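Local structure of transferrin (Manduca sexta, 6WB6) at residues A[3-8]-A[27-32]; A[91-96]-A[249-254]; A[224-229]-A[259-264]; A[438-443]-A[539-544]; A[444-449]-A[567-572]. The protein binds a single ferric ion per molecule together with a carbonate anion and transports iron as a secreted insect transferrin. One frame throughout, in Å; residues are numbered along the deposited sequence.

Contact 1: residues A[3-8]-A[27-32]; sequences SSYKLC and SKVALE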
# COMPACT_ATOMS: atom_id res chain seq x y z
N SER A 3 -22.36 24.25 19.38
CA SER A 3 -23.02 23.27 20.23
C SER A 3 -23.62 22.12 19.43
O SER A 3 -24.75 21.70 19.67
CB SER A 3 -24.13 23.92 21.06
OG SER A 3 -25.40 23.72 20.45
N SER A 4 -22.88 21.60 18.46
CA SER A 4 -23.28 20.40 17.76
C SER A 4 -22.34 19.26 18.11
O SER A 4 -21.29 19.45 18.75
CB SER A 4 -23.29 20.64 16.25
OG SER A 4 -24.16 21.70 15.90
N TYR A 5 -22.73 18.05 17.70
CA TYR A 5 -21.83 16.90 17.71
C TYR A 5 -21.06 16.91 16.41
O TYR A 5 -21.64 16.77 15.32
CB TYR A 5 -22.59 15.59 17.87
CG TYR A 5 -23.27 15.40 19.21
CD1 TYR A 5 -22.57 14.96 20.32
CD2 TYR A 5 -24.61 15.61 19.33
CE1 TYR A 5 -23.22 14.75 21.54
CE2 TYR A 5 -25.28 15.41 20.53
CZ TYR A 5 -24.58 14.98 21.62
OH TYR A 5 -25.25 14.78 22.80
N LYS A 6 -19.75 17.10 16.51
CA LYS A 6 -18.92 17.30 15.34
C LYS A 6 -18.39 15.95 14.91
O LYS A 6 -17.74 15.24 15.69
CB LYS A 6 -17.80 18.30 15.65
CG LYS A 6 -18.29 19.74 15.65
CD LYS A 6 -17.26 20.74 16.22
CE LYS A 6 -17.19 20.65 17.74
NZ LYS A 6 -18.54 20.72 18.43
N LEU A 7 -18.69 15.58 13.68
CA LEU A 7 -18.26 14.30 13.13
C LEU A 7 -17.10 14.57 12.18
O LEU A 7 -17.26 15.31 11.21
CB LEU A 7 -19.37 13.60 12.36
CG LEU A 7 -18.92 12.40 11.53
CD1 LEU A 7 -18.28 11.35 12.42
CD2 LEU A 7 -20.11 11.79 10.79
N CYS A 8 -15.95 13.97 12.46
CA CYS A 8 -14.84 14.15 11.56
C CYS A 8 -15.00 13.20 10.39
O CYS A 8 -15.57 12.12 10.52
CB CYS A 8 -13.51 13.95 12.27
SG CYS A 8 -12.12 14.38 11.26
N SER A 27 -34.40 11.85 15.83
CA SER A 27 -33.48 12.63 16.65
C SER A 27 -33.25 13.98 15.97
O SER A 27 -33.04 14.04 14.76
CB SER A 27 -32.16 11.90 16.84
OG SER A 27 -31.15 12.78 17.32
N LYS A 28 -33.31 15.06 16.75
CA LYS A 28 -33.07 16.40 16.26
C LYS A 28 -31.67 16.89 16.62
O LYS A 28 -31.33 18.04 16.33
CB LYS A 28 -34.13 17.37 16.80
CG LYS A 28 -35.58 16.89 16.54
CD LYS A 28 -35.86 16.62 15.04
CE LYS A 28 -37.29 16.08 14.80
NZ LYS A 28 -37.46 15.53 13.44
N VAL A 29 -30.86 16.02 17.23
CA VAL A 29 -29.43 16.26 17.40
C VAL A 29 -28.88 16.92 16.14
O VAL A 29 -29.14 16.47 15.02
CB VAL A 29 -28.70 14.93 17.70
CG1 VAL A 29 -27.23 15.15 17.82
CG2 VAL A 29 -29.23 14.29 19.00
N ALA A 30 -28.16 18.04 16.31
CA ALA A 30 -27.43 18.67 15.22
C ALA A 30 -26.04 18.04 15.11
O ALA A 30 -25.25 18.09 16.05
CB ALA A 30 -27.29 20.17 15.46
N LEU A 31 -25.75 17.45 13.95
CA LEU A 31 -24.41 17.00 13.62
C LEU A 31 -23.77 17.97 12.64
O LEU A 31 -24.44 18.53 11.77
CB LEU A 31 -24.42 15.62 12.98
CG LEU A 31 -24.77 14.40 13.83
CD1 LEU A 31 -25.26 13.37 12.88
CD2 LEU A 31 -23.56 13.92 14.59
N GLU A 32 -22.46 18.16 12.76
CA GLU A 32 -21.72 18.91 11.77
C GLU A 32 -20.57 18.07 11.25
O GLU A 32 -19.98 17.26 11.97
CB GLU A 32 -21.12 20.23 12.28
CG GLU A 32 -21.39 20.56 13.70
CD GLU A 32 -20.74 21.90 14.09
OE1 GLU A 32 -19.93 22.44 13.30
OE2 GLU A 32 -21.04 22.43 15.19
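Tyr-5 and Lys-6 pair in parallel with Leu-31 and Glu-32, and the backbone supplies the hydrogen bonds between the two strands. Tyr-5 N gives its hydrogen to Ala-30 O at 3.0 Å, Tyr-5 O receives Glu-32 N, and Leu-7 N reaches Glu-32 O at 2.7 Å, an almost straight bond of 172°. One residue, Tyr-5, thus bonds to the residues before and after its partner Leu-31, as parallel strands require.

Apolar contact gathers on the face that carries Tyr-5 and Leu-31. Leu-31 CD2 lies 3.8 Å from Tyr-5 CB, while the tyrosine hydroxyl goes on to bond Lys-285 O. Pro-288 of helix 286-300 covers Tyr-5 and Val-29.

The polar side chains occupy the other face. Glu-32 and Lys-6 run alongside each other in the same direction, with Lys-6 CG 3.6 Å from Glu-32 CD. The lysine chain bends at chi3 (-76°) and chi4 (-50°), and its NZ makes a salt bridge to Asp-52 and a weak bond to Ser-4 O; Glu-32 OE2 stays 4.4 Å from Lys-6 NZ, too far for a salt bridge. An alanine in place of Glu-32 would probably uncover the aliphatic part of Lys-6 and take a nearby negative charge from its ammonium.

The segments belong to a beta-alpha-beta unit formed by strand 5-10, helix 14-21 and strand 31-36. Chemically, main-chain bonds set the pairing, while the glutamate probably adds a longer-range attraction, besides its packing on the lysine chain, to a lysine already paired with Asp-52.

Contact 2: residues A[91-96]-A[249-254]; sequences EAVIVV and FRYLCV
Val-96 and Arg-250 face each other as a hydrogen-bonded antiparallel pair and satisfy both of each other's backbone groups. Val-96 N donates to Arg-250 O at 2.9 Å in a bond of 172°, and Arg-250 N returns to Val-96 O over the same length. The next bond, Leu-252 N to Ile-94 O, is 2.8 Å long, its donor standing 36° above the carbonyl plane.

Here the regular pairing gives way to water. Ile-94 N donates to a water molecule at 2.9 Å; the water lies 2.7 Å from Leu-252 O, to which it can donate, though it has more acceptors within reach than protons. On its outer edge Tyr-251 pairs with Ala-259, and Val-93 and Val-95 bond to Thr-221 and Ala-219 of strand 218-222. Strand 90-97 is therefore bonded along both edges inside the mixed sheet of the domain that carries the iron site. The Arg-250 side chain turns off from strand 90-97, its NH1 bonding Phe-249 O and Glu-247 O.

Side chains fill the faces. Tyr-251 and Val-95 share one, running alongside, and the ring also crosses Val-93, with Tyr-251 CD1 3.7 Å from Val-93 CB. With CG anti to the carbonyl carbon (chi1 -58°), the ring leans toward strand 90-97. Leu-252 CB meets Ile-94 CG2 at 4.0 Å, and Phe-249 carries Val-96 O at its ring edge.

The side chain of Val-93 lies about 12 Å from the ferric ion. Within this mostly buried contact, polar demand is met by main chain and one water, while the side chains that meet are apolar.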
# COMPACT_ATOMS: atom_id res chain seq x y z
N GLU A 91 -14.39 -14.36 17.26
CA GLU A 91 -13.44 -15.04 18.11
C GLU A 91 -12.61 -16.01 17.28
O GLU A 91 -13.15 -16.74 16.43
CB GLU A 91 -14.16 -15.80 19.21
CG GLU A 91 -14.96 -14.89 20.12
CD GLU A 91 -16.00 -15.68 20.86
OE1 GLU A 91 -17.02 -16.01 20.22
OE2 GLU A 91 -15.77 -16.02 22.04
N ALA A 92 -11.31 -16.00 17.55
CA ALA A 92 -10.36 -16.87 16.88
C ALA A 92 -10.33 -18.19 17.62
O ALA A 92 -10.30 -18.22 18.84
CB ALA A 92 -8.96 -16.23 16.87
N VAL A 93 -10.34 -19.28 16.87
CA VAL A 93 -10.36 -20.59 17.48
C VAL A 93 -9.35 -21.47 16.78
O VAL A 93 -8.91 -21.20 15.66
CB VAL A 93 -11.78 -21.24 17.47
CG1 VAL A 93 -12.71 -20.44 18.36
CG2 VAL A 93 -12.32 -21.37 16.11
N ILE A 94 -8.99 -22.54 17.48
CA ILE A 94 -8.14 -23.62 16.99
C ILE A 94 -9.02 -24.87 16.92
O ILE A 94 -9.64 -25.25 17.93
CB ILE A 94 -6.96 -23.87 17.93
CG1 ILE A 94 -6.21 -22.58 18.28
CG2 ILE A 94 -6.00 -24.89 17.28
CD1 ILE A 94 -5.18 -22.77 19.35
N VAL A 95 -9.11 -25.50 15.75
CA VAL A 95 -10.01 -26.64 15.55
C VAL A 95 -9.18 -27.86 15.14
O VAL A 95 -8.39 -27.79 14.19
CB VAL A 95 -11.11 -26.33 14.53
CG1 VAL A 95 -12.05 -27.55 14.34
CG2 VAL A 95 -11.95 -25.05 14.93
N VAL A 96 -9.38 -28.97 15.84
CA VAL A 96 -8.65 -30.22 15.63
C VAL A 96 -9.65 -31.37 15.52
O VAL A 96 -10.82 -31.24 15.87
CB VAL A 96 -7.66 -30.49 16.78
CG1 VAL A 96 -6.58 -29.46 16.80
CG2 VAL A 96 -8.39 -30.52 18.12
N PHE A 249 -14.90 -33.37 15.98
CA PHE A 249 -13.97 -32.26 16.04
C PHE A 249 -14.09 -31.58 17.39
O PHE A 249 -15.05 -31.79 18.13
CB PHE A 249 -14.22 -31.25 14.91
CG PHE A 249 -14.06 -31.86 13.57
CD1 PHE A 249 -15.11 -32.53 12.97
CD2 PHE A 249 -12.84 -31.81 12.93
CE1 PHE A 249 -14.97 -33.11 11.76
CE2 PHE A 249 -12.68 -32.40 11.70
CZ PHE A 249 -13.75 -33.07 11.12
N ARG A 250 -13.08 -30.76 17.70
CA ARG A 250 -13.00 -30.09 18.97
C ARG A 250 -12.26 -28.77 18.80
O ARG A 250 -11.37 -28.64 17.95
CB ARG A 250 -12.26 -30.94 20.02
CG ARG A 250 -12.90 -32.31 20.32
CD ARG A 250 -14.01 -32.23 21.36
NE ARG A 250 -14.39 -33.57 21.80
CZ ARG A 250 -15.19 -34.39 21.13
NH1 ARG A 250 -15.72 -34.03 19.98
NH2 ARG A 250 -15.48 -35.59 21.62
N TYR A 251 -12.62 -27.79 19.62
CA TYR A 251 -11.73 -26.67 19.78
C TYR A 251 -10.57 -27.13 20.64
O TYR A 251 -10.75 -27.94 21.56
CB TYR A 251 -12.42 -25.49 20.46
CG TYR A 251 -13.62 -24.95 19.76
CD1 TYR A 251 -13.54 -24.35 18.52
CD2 TYR A 251 -14.85 -24.96 20.40
CE1 TYR A 251 -14.66 -23.84 17.90
CE2 TYR A 251 -15.96 -24.45 19.81
CZ TYR A 251 -15.87 -23.89 18.56
OH TYR A 251 -17.02 -23.38 17.99
N LEU A 252 -9.38 -26.63 20.36
CA LEU A 252 -8.24 -26.79 21.24
C LEU A 252 -8.08 -25.48 22.01
O LEU A 252 -7.97 -24.40 21.40
CB LEU A 252 -6.99 -27.13 20.43
CG LEU A 252 -5.69 -27.25 21.22
CD1 LEU A 252 -5.68 -28.48 22.12
CD2 LEU A 252 -4.48 -27.29 20.28
N CYS A 253 -8.12 -25.57 23.34
CA CYS A 253 -8.05 -24.41 24.22
C CYS A 253 -6.61 -24.12 24.65
O CYS A 253 -5.74 -24.99 24.59
CB CYS A 253 -8.94 -24.64 25.44
SG CYS A 253 -10.61 -25.24 25.03
N VAL A 254 -6.36 -22.87 25.05
CA VAL A 254 -5.01 -22.53 25.51
C VAL A 254 -4.58 -23.46 26.64
O VAL A 254 -3.40 -23.79 26.78
CB VAL A 254 -4.91 -21.05 25.94
CG1 VAL A 254 -3.45 -20.70 26.39
CG2 VAL A 254 -5.33 -20.14 24.82
O HOH W 1 -9.77 -22.67 20.27

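Contact 3: residues A[224-229]-A[259-264]; sequences IFTRKF and APITGK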
# COMPACT_ATOMS: atom_id res chain seq x y z
N ILE A 224 -17.96 -18.55 14.07
CA ILE A 224 -19.20 -18.53 13.33
C ILE A 224 -19.11 -19.45 12.13
O ILE A 224 -20.06 -20.17 11.81
CB ILE A 224 -19.57 -17.08 12.96
CG1 ILE A 224 -20.93 -17.04 12.30
CG2 ILE A 224 -18.52 -16.45 12.04
CD1 ILE A 224 -21.53 -15.63 12.21
N PHE A 225 -17.95 -19.46 11.45
CA PHE A 225 -17.77 -20.41 10.36
C PHE A 225 -17.57 -21.82 10.88
O PHE A 225 -17.87 -22.78 10.16
CB PHE A 225 -16.59 -20.02 9.46
CG PHE A 225 -16.97 -19.06 8.38
CD1 PHE A 225 -16.96 -17.71 8.63
CD2 PHE A 225 -17.36 -19.50 7.13
CE1 PHE A 225 -17.33 -16.83 7.67
CE2 PHE A 225 -17.72 -18.60 6.15
CZ PHE A 225 -17.71 -17.26 6.43
N THR A 226 -17.08 -21.97 12.11
CA THR A 226 -16.96 -23.32 12.65
C THR A 226 -18.35 -23.88 12.99
O THR A 226 -18.68 -25.01 12.63
CB THR A 226 -16.07 -23.32 13.89
OG1 THR A 226 -14.77 -22.80 13.56
CG2 THR A 226 -15.93 -24.72 14.46
N ARG A 227 -19.18 -23.07 13.63
CA ARG A 227 -20.52 -23.51 13.97
C ARG A 227 -21.34 -23.80 12.71
O ARG A 227 -21.99 -24.84 12.63
CB ARG A 227 -21.17 -22.45 14.84
CG ARG A 227 -20.53 -22.41 16.19
CD ARG A 227 -21.27 -21.50 17.16
NE ARG A 227 -22.61 -21.99 17.44
CZ ARG A 227 -22.90 -22.94 18.31
NH1 ARG A 227 -21.93 -23.53 18.99
NH2 ARG A 227 -24.16 -23.30 18.49
N LYS A 228 -21.28 -22.94 11.71
CA LYS A 228 -22.08 -23.17 10.51
C LYS A 228 -21.57 -24.36 9.71
O LYS A 228 -22.37 -25.06 9.07
CB LYS A 228 -22.08 -21.93 9.63
CG LYS A 228 -22.67 -20.76 10.30
CD LYS A 228 -22.79 -19.58 9.37
CE LYS A 228 -23.54 -18.50 10.06
NZ LYS A 228 -23.42 -17.23 9.32
N PHE A 229 -20.27 -24.61 9.75
CA PHE A 229 -19.72 -25.76 9.05
C PHE A 229 -20.41 -27.03 9.52
O PHE A 229 -20.60 -27.95 8.74
CB PHE A 229 -18.20 -25.84 9.28
CG PHE A 229 -17.49 -26.95 8.52
CD1 PHE A 229 -17.23 -26.82 7.17
CD2 PHE A 229 -17.05 -28.07 9.18
CE1 PHE A 229 -16.55 -27.83 6.49
CE2 PHE A 229 -16.39 -29.08 8.51
CZ PHE A 229 -16.15 -28.96 7.17
N ALA A 259 -12.47 -28.80 23.92
CA ALA A 259 -13.83 -28.42 24.25
C ALA A 259 -14.72 -28.74 23.07
O ALA A 259 -14.29 -28.60 21.92
CB ALA A 259 -13.93 -26.92 24.57
N PRO A 260 -15.96 -29.16 23.29
CA PRO A 260 -16.83 -29.46 22.15
C PRO A 260 -17.15 -28.21 21.35
O PRO A 260 -17.28 -27.10 21.89
CB PRO A 260 -18.08 -30.04 22.80
CG PRO A 260 -18.02 -29.60 24.23
CD PRO A 260 -16.58 -29.54 24.57
N ILE A 261 -17.28 -28.42 20.04
CA ILE A 261 -17.81 -27.40 19.15
C ILE A 261 -19.23 -27.02 19.56
O ILE A 261 -19.63 -25.85 19.42
CB ILE A 261 -17.77 -27.93 17.70
CG1 ILE A 261 -16.35 -28.36 17.31
CG2 ILE A 261 -18.24 -26.90 16.75
CD1 ILE A 261 -15.29 -27.29 17.48
N THR A 262 -20.01 -27.97 20.08
CA THR A 262 -21.39 -27.68 20.44
C THR A 262 -21.49 -26.81 21.68
O THR A 262 -22.59 -26.36 22.02
CB THR A 262 -22.20 -28.98 20.66
OG1 THR A 262 -21.39 -29.96 21.31
CG2 THR A 262 -22.70 -29.55 19.34
N GLY A 263 -20.39 -26.56 22.38
CA GLY A 263 -20.40 -25.71 23.55
C GLY A 263 -19.85 -24.33 23.24
O GLY A 263 -19.54 -23.98 22.10
N LYS A 264 -19.76 -23.53 24.28
CA LYS A 264 -19.11 -22.23 24.15
C LYS A 264 -17.64 -22.44 23.78
O LYS A 264 -16.92 -23.20 24.43
CB LYS A 264 -19.26 -21.46 25.46
CG LYS A 264 -18.68 -20.03 25.47
CD LYS A 264 -17.38 -19.93 26.28
CE LYS A 264 -17.39 -18.76 27.26
NZ LYS A 264 -17.36 -17.46 26.53
O HOH W 2 -19.31 -22.85 19.49
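Thr-226 and Ile-261 make the close-packed part of this contact. The threonine methyl, CG2, lies 3.9 Å from Ile-261 CG2 and 4.0 Å from Ile-261 CD1, the two side chains crossing at about a right angle. Thr-226 divides its branches cleanly: CG2 is anti to the backbone N (chi1 -58° for OG1), which turns the methyl to the isoleucine, while OG1 bonds the backbone O of Lys-222, four residues earlier at the end of strand 218-222. No polar atom of the threonine is therefore spent on the contact, which is apolar here. Tyr-251 of strand 249-252 touches both residues, and Val-93 and Val-95 also reach the threonine, so the pair joins a larger hydrophobic layer between helix and sheet.

Segment 259-264 contains a type I beta turn from Pro-260 to Gly-263, closed by Gly-263 N to Pro-260 O at 3.2 Å. It leaves the edge strand 258-260 and bends beside helix 223-229, so that the contact packs a helix of the iron-carrying domain against the end of its mixed sheet.

Beyond the isoleucine the packing is looser, and water enters. Arg-227 folds at chi3 (64°), bringing NH1 over the turn, yet Arg-227 NH1 stands 3.3 Å from Ile-261 O at an angle too poor for a hydrogen bond. The link runs instead through one water, in the guanidinium plane at its edge: it accepts from Arg-227 NH1 at 2.8 Å and donates to Gly-263 O at 2.9 Å. Elsewhere on the same group NE bonds Pro-233 O, while the CB of Thr-262, exposed on the turn, points away from the helix.

Contact 4: residues A[438-443]-A[539-544]; sequences AVAVVK and GDVAFV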
# COMPACT_ATOMS: atom_id res chain seq x y z
N ALA A 438 9.95 8.82 -21.56
CA ALA A 438 10.31 9.75 -22.62
C ALA A 438 9.90 9.15 -23.95
O ALA A 438 10.28 8.02 -24.29
CB ALA A 438 11.81 10.04 -22.59
N VAL A 439 9.11 9.89 -24.72
CA VAL A 439 8.61 9.37 -25.98
C VAL A 439 8.94 10.34 -27.09
O VAL A 439 9.48 11.43 -26.86
CB VAL A 439 7.10 9.07 -25.96
CG1 VAL A 439 6.77 8.23 -24.74
CG2 VAL A 439 6.28 10.35 -25.99
N ALA A 440 8.67 9.89 -28.31
CA ALA A 440 8.92 10.63 -29.54
C ALA A 440 7.60 10.74 -30.28
O ALA A 440 7.10 9.73 -30.81
CB ALA A 440 9.96 9.94 -30.42
N VAL A 441 7.03 11.94 -30.31
CA VAL A 441 5.71 12.18 -30.88
C VAL A 441 5.90 12.65 -32.32
O VAL A 441 6.72 13.54 -32.59
CB VAL A 441 4.94 13.23 -30.06
CG1 VAL A 441 3.54 13.43 -30.59
CG2 VAL A 441 4.91 12.84 -28.58
N VAL A 442 5.17 12.01 -33.24
CA VAL A 442 5.17 12.36 -34.66
C VAL A 442 3.73 12.55 -35.13
O VAL A 442 2.79 12.04 -34.51
CB VAL A 442 5.87 11.29 -35.53
CG1 VAL A 442 7.39 11.37 -35.35
CG2 VAL A 442 5.36 9.85 -35.21
N LYS A 443 3.55 13.32 -36.20
CA LYS A 443 2.25 13.39 -36.85
C LYS A 443 1.94 12.08 -37.55
O LYS A 443 2.83 11.38 -38.03
CB LYS A 443 2.20 14.53 -37.86
CG LYS A 443 2.25 15.91 -37.24
CD LYS A 443 1.70 16.97 -38.16
CE LYS A 443 1.75 18.32 -37.47
NZ LYS A 443 1.34 19.48 -38.31
N GLY A 539 9.14 21.35 -36.15
CA GLY A 539 9.90 20.13 -35.96
C GLY A 539 9.10 18.97 -36.50
O GLY A 539 7.88 19.04 -36.61
N ASP A 540 9.81 17.90 -36.85
CA ASP A 540 9.22 16.68 -37.41
C ASP A 540 9.02 15.59 -36.36
O ASP A 540 8.50 14.52 -36.68
CB ASP A 540 10.12 16.15 -38.54
CG ASP A 540 10.49 17.24 -39.53
OD1 ASP A 540 9.59 17.65 -40.28
OD2 ASP A 540 11.66 17.71 -39.51
N VAL A 541 9.44 15.85 -35.13
CA VAL A 541 9.31 14.90 -34.03
C VAL A 541 9.44 15.69 -32.74
O VAL A 541 10.25 16.61 -32.64
CB VAL A 541 10.37 13.78 -34.15
CG1 VAL A 541 11.78 14.38 -34.10
CG2 VAL A 541 10.20 12.72 -33.05
N ALA A 542 8.63 15.34 -31.74
CA ALA A 542 8.68 16.02 -30.45
C ALA A 542 9.11 15.04 -29.37
O ALA A 542 8.40 14.07 -29.09
CB ALA A 542 7.32 16.63 -30.08
N PHE A 543 10.27 15.29 -28.75
CA PHE A 543 10.74 14.51 -27.60
C PHE A 543 10.17 15.15 -26.34
O PHE A 543 10.67 16.18 -25.85
CB PHE A 543 12.26 14.45 -27.54
CG PHE A 543 12.88 13.92 -28.79
CD1 PHE A 543 13.08 12.56 -28.96
CD2 PHE A 543 13.25 14.79 -29.81
CE1 PHE A 543 13.63 12.07 -30.13
CE2 PHE A 543 13.79 14.30 -30.99
CZ PHE A 543 13.99 12.94 -31.14
N VAL A 544 9.13 14.53 -25.82
CA VAL A 544 8.40 15.02 -24.67
C VAL A 544 8.27 13.86 -23.70
O VAL A 544 8.70 12.75 -23.99
CB VAL A 544 7.03 15.58 -25.08
CG1 VAL A 544 7.24 16.82 -25.95
CG2 VAL A 544 6.22 14.52 -25.83
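This is a buried antiparallel strand pairing within the mixed sheet of the second transferrin-like half, where strand 437-443 lies against strand 542-545. Four backbone bonds hold it. Val-441 and Ala-542 exchange a pair, both 2.8 Å between N and O, and Val-441 N to Ala-542 O is nearly straight at 176°. Val-439 and Val-544 form the second pair, where Val-439 N to Val-544 O is 3.0 Å and the return bond, Val-544 N to Val-439 O, stretches to 3.3 Å.

One face carries Val-439, Val-441, Ala-542 and Val-544. Val-441 CG2 and Val-544 CG2 press together at 3.5 Å, tighter than usual, the side chains crossing at about a right angle; helix 530-535 covers this face through Leu-534 and Ala-530. On the other, Val-541 CG2 sits over a face of the Phe-543 ring, offset toward its rim, and also meets Ala-440 CB at 3.8 Å. Val-541 CG2 is anti to the backbone N, with CG1 at chi1 60°, which lets this methyl touch both the alanine and the ring.

Across the two strands the side chains that meet are apolar, so the pairing is held by main-chain bonds, while apolar methyl contacts fill both faces.

Contact 5: residues A[444-449]-A[567-572]; sequences KGTAYN and GGRDVL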
# COMPACT_ATOMS: atom_id res chain seq x y z
N LYS A 444 0.66 11.73 -37.60
CA LYS A 444 0.30 10.51 -38.29
C LYS A 444 0.69 10.63 -39.75
O LYS A 444 0.54 11.69 -40.37
CB LYS A 444 -1.19 10.22 -38.16
CG LYS A 444 -1.57 9.65 -36.81
CD LYS A 444 -2.86 8.88 -36.85
CE LYS A 444 -3.40 8.66 -35.44
NZ LYS A 444 -4.59 7.77 -35.41
N GLY A 445 1.24 9.55 -40.31
CA GLY A 445 1.51 9.49 -41.72
C GLY A 445 2.80 10.14 -42.18
O GLY A 445 3.11 10.07 -43.38
N THR A 446 3.57 10.76 -41.29
CA THR A 446 4.86 11.26 -41.73
C THR A 446 5.83 10.09 -41.92
O THR A 446 5.57 8.96 -41.50
CB THR A 446 5.43 12.31 -40.76
OG1 THR A 446 5.52 11.78 -39.43
CG2 THR A 446 4.56 13.55 -40.77
N ALA A 447 6.95 10.39 -42.57
CA ALA A 447 7.80 9.37 -43.18
C ALA A 447 8.89 8.81 -42.26
O ALA A 447 9.85 8.22 -42.76
CB ALA A 447 8.46 9.94 -44.45
N TYR A 448 8.76 8.95 -40.95
CA TYR A 448 9.81 8.54 -40.02
C TYR A 448 9.37 7.29 -39.27
O TYR A 448 8.34 7.31 -38.60
CB TYR A 448 10.13 9.67 -39.04
CG TYR A 448 10.16 10.99 -39.73
CD1 TYR A 448 11.30 11.44 -40.37
CD2 TYR A 448 9.02 11.79 -39.77
CE1 TYR A 448 11.32 12.65 -41.02
CE2 TYR A 448 9.03 13.00 -40.41
CZ TYR A 448 10.17 13.43 -41.03
OH TYR A 448 10.15 14.63 -41.68
N ASN A 449 10.16 6.20 -39.41
CA ASN A 449 9.92 4.97 -38.68
C ASN A 449 11.12 4.49 -37.87
O ASN A 449 11.03 3.46 -37.21
CB ASN A 449 9.54 3.83 -39.63
CG ASN A 449 8.47 4.23 -40.59
OD1 ASN A 449 7.30 4.25 -40.25
ND2 ASN A 449 8.88 4.56 -41.82
N GLY A 567 11.31 -0.58 -35.08
CA GLY A 567 10.92 0.81 -35.30
C GLY A 567 9.42 0.94 -35.51
O GLY A 567 8.61 0.18 -34.96
N GLY A 568 9.03 1.90 -36.34
CA GLY A 568 7.62 2.11 -36.58
C GLY A 568 6.95 2.95 -35.50
O GLY A 568 7.59 3.67 -34.73
N ARG A 569 5.63 2.83 -35.44
CA ARG A 569 4.78 3.78 -34.73
C ARG A 569 3.72 3.04 -33.95
O ARG A 569 3.27 1.98 -34.35
CB ARG A 569 4.08 4.72 -35.71
CG ARG A 569 4.95 5.80 -36.27
CD ARG A 569 4.61 6.07 -37.71
NE ARG A 569 5.52 7.07 -38.24
CZ ARG A 569 5.22 8.35 -38.39
NH1 ARG A 569 4.02 8.81 -38.09
NH2 ARG A 569 6.14 9.17 -38.87
N ASP A 570 3.28 3.65 -32.84
CA ASP A 570 2.15 3.11 -32.09
C ASP A 570 1.38 4.27 -31.48
O ASP A 570 1.84 5.41 -31.46
CB ASP A 570 2.62 2.13 -31.03
CG ASP A 570 1.57 1.11 -30.69
OD1 ASP A 570 0.37 1.45 -30.76
OD2 ASP A 570 1.94 -0.02 -30.37
N VAL A 571 0.17 3.97 -30.97
CA VAL A 571 -0.72 5.04 -30.49
C VAL A 571 -0.14 5.77 -29.28
O VAL A 571 0.75 5.27 -28.58
CB VAL A 571 -2.11 4.50 -30.14
CG1 VAL A 571 -2.83 4.06 -31.38
CG2 VAL A 571 -2.00 3.39 -29.11
N LEU A 572 -0.71 6.96 -29.01
CA LEU A 572 -0.25 7.78 -27.89
C LEU A 572 -0.30 7.03 -26.56
O LEU A 572 0.54 7.28 -25.69
CB LEU A 572 -1.08 9.07 -27.79
CG LEU A 572 -1.16 10.06 -28.96
CD1 LEU A 572 -1.80 11.38 -28.51
CD2 LEU A 572 0.20 10.33 -29.58
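Arg-569 enters the 444-449 loop with its guanidinium turned edge-on to the groups that receive it. Arg-569 NE and NH2 both donate to one atom, Tyr-448 O, each at 2.9 Å, a side-on grip in which the carbonyl oxygen lies close to the guanidinium plane. Arg-569 NH2 also gives a nearly straight bond of 172° to Thr-446 OG1, 2.7 Å away and likewise in plane. With chi1 at 56°, Thr-446 OG1 sits between its own backbone N and carbonyl carbon, which holds the hydroxyl where it meets both Arg-569 NH2 and Lys-443 O.

The flat groups are turned differently. The Tyr-448 ring lies only 16° from the guanidinium plane but meets NH2 at its edge, so the two are not stacked; the Asn-449 amide is inclined by 61°. Thr-446 O lies over one guanidinium face. A methionine at Arg-569 would probably leave Tyr-448 O without its two donors and the loop with fewer ties to the strand.

Next to the arginine, Gly-568 N bonds Asn-449 O at 2.7 Å on a lone pair. At Gly-567 a side chain would collide with that oxygen, and Gly-568 has backbone angles that call for glycine.

NH1 carries the arginine further, by a salt bridge to Glu-558 of strand 557-560 and a bond to Lys-443 O. Strand 569-570 pairs with strand 557-560, so this surface contact ties the loop leaving strand 437-443 to the sheet's edge.

Contacts 2 and 3 are neighbours, their centres 9 Å apart, and share the sheet in which Tyr-251 N meets Ala-259 O at 3.0 Å; the nearest side chains of each, Val-93 and Thr-226, lie about 12 Å from the ferric ion. Contacts 4 and 5 form a similar couple in the second transferrin-like half, with centres 10 Å apart, joined where Lys-443 O lies 2.8 Å from Arg-569 NH1. Contacts 2 and 4 each pair a long central strand with a neighbour in equivalent mixed sheets, yet their centres stand 65 Å apart. Contact 1 belongs to the first half but lies about 44 Å from contact 2, between centres, away from the annotated sites.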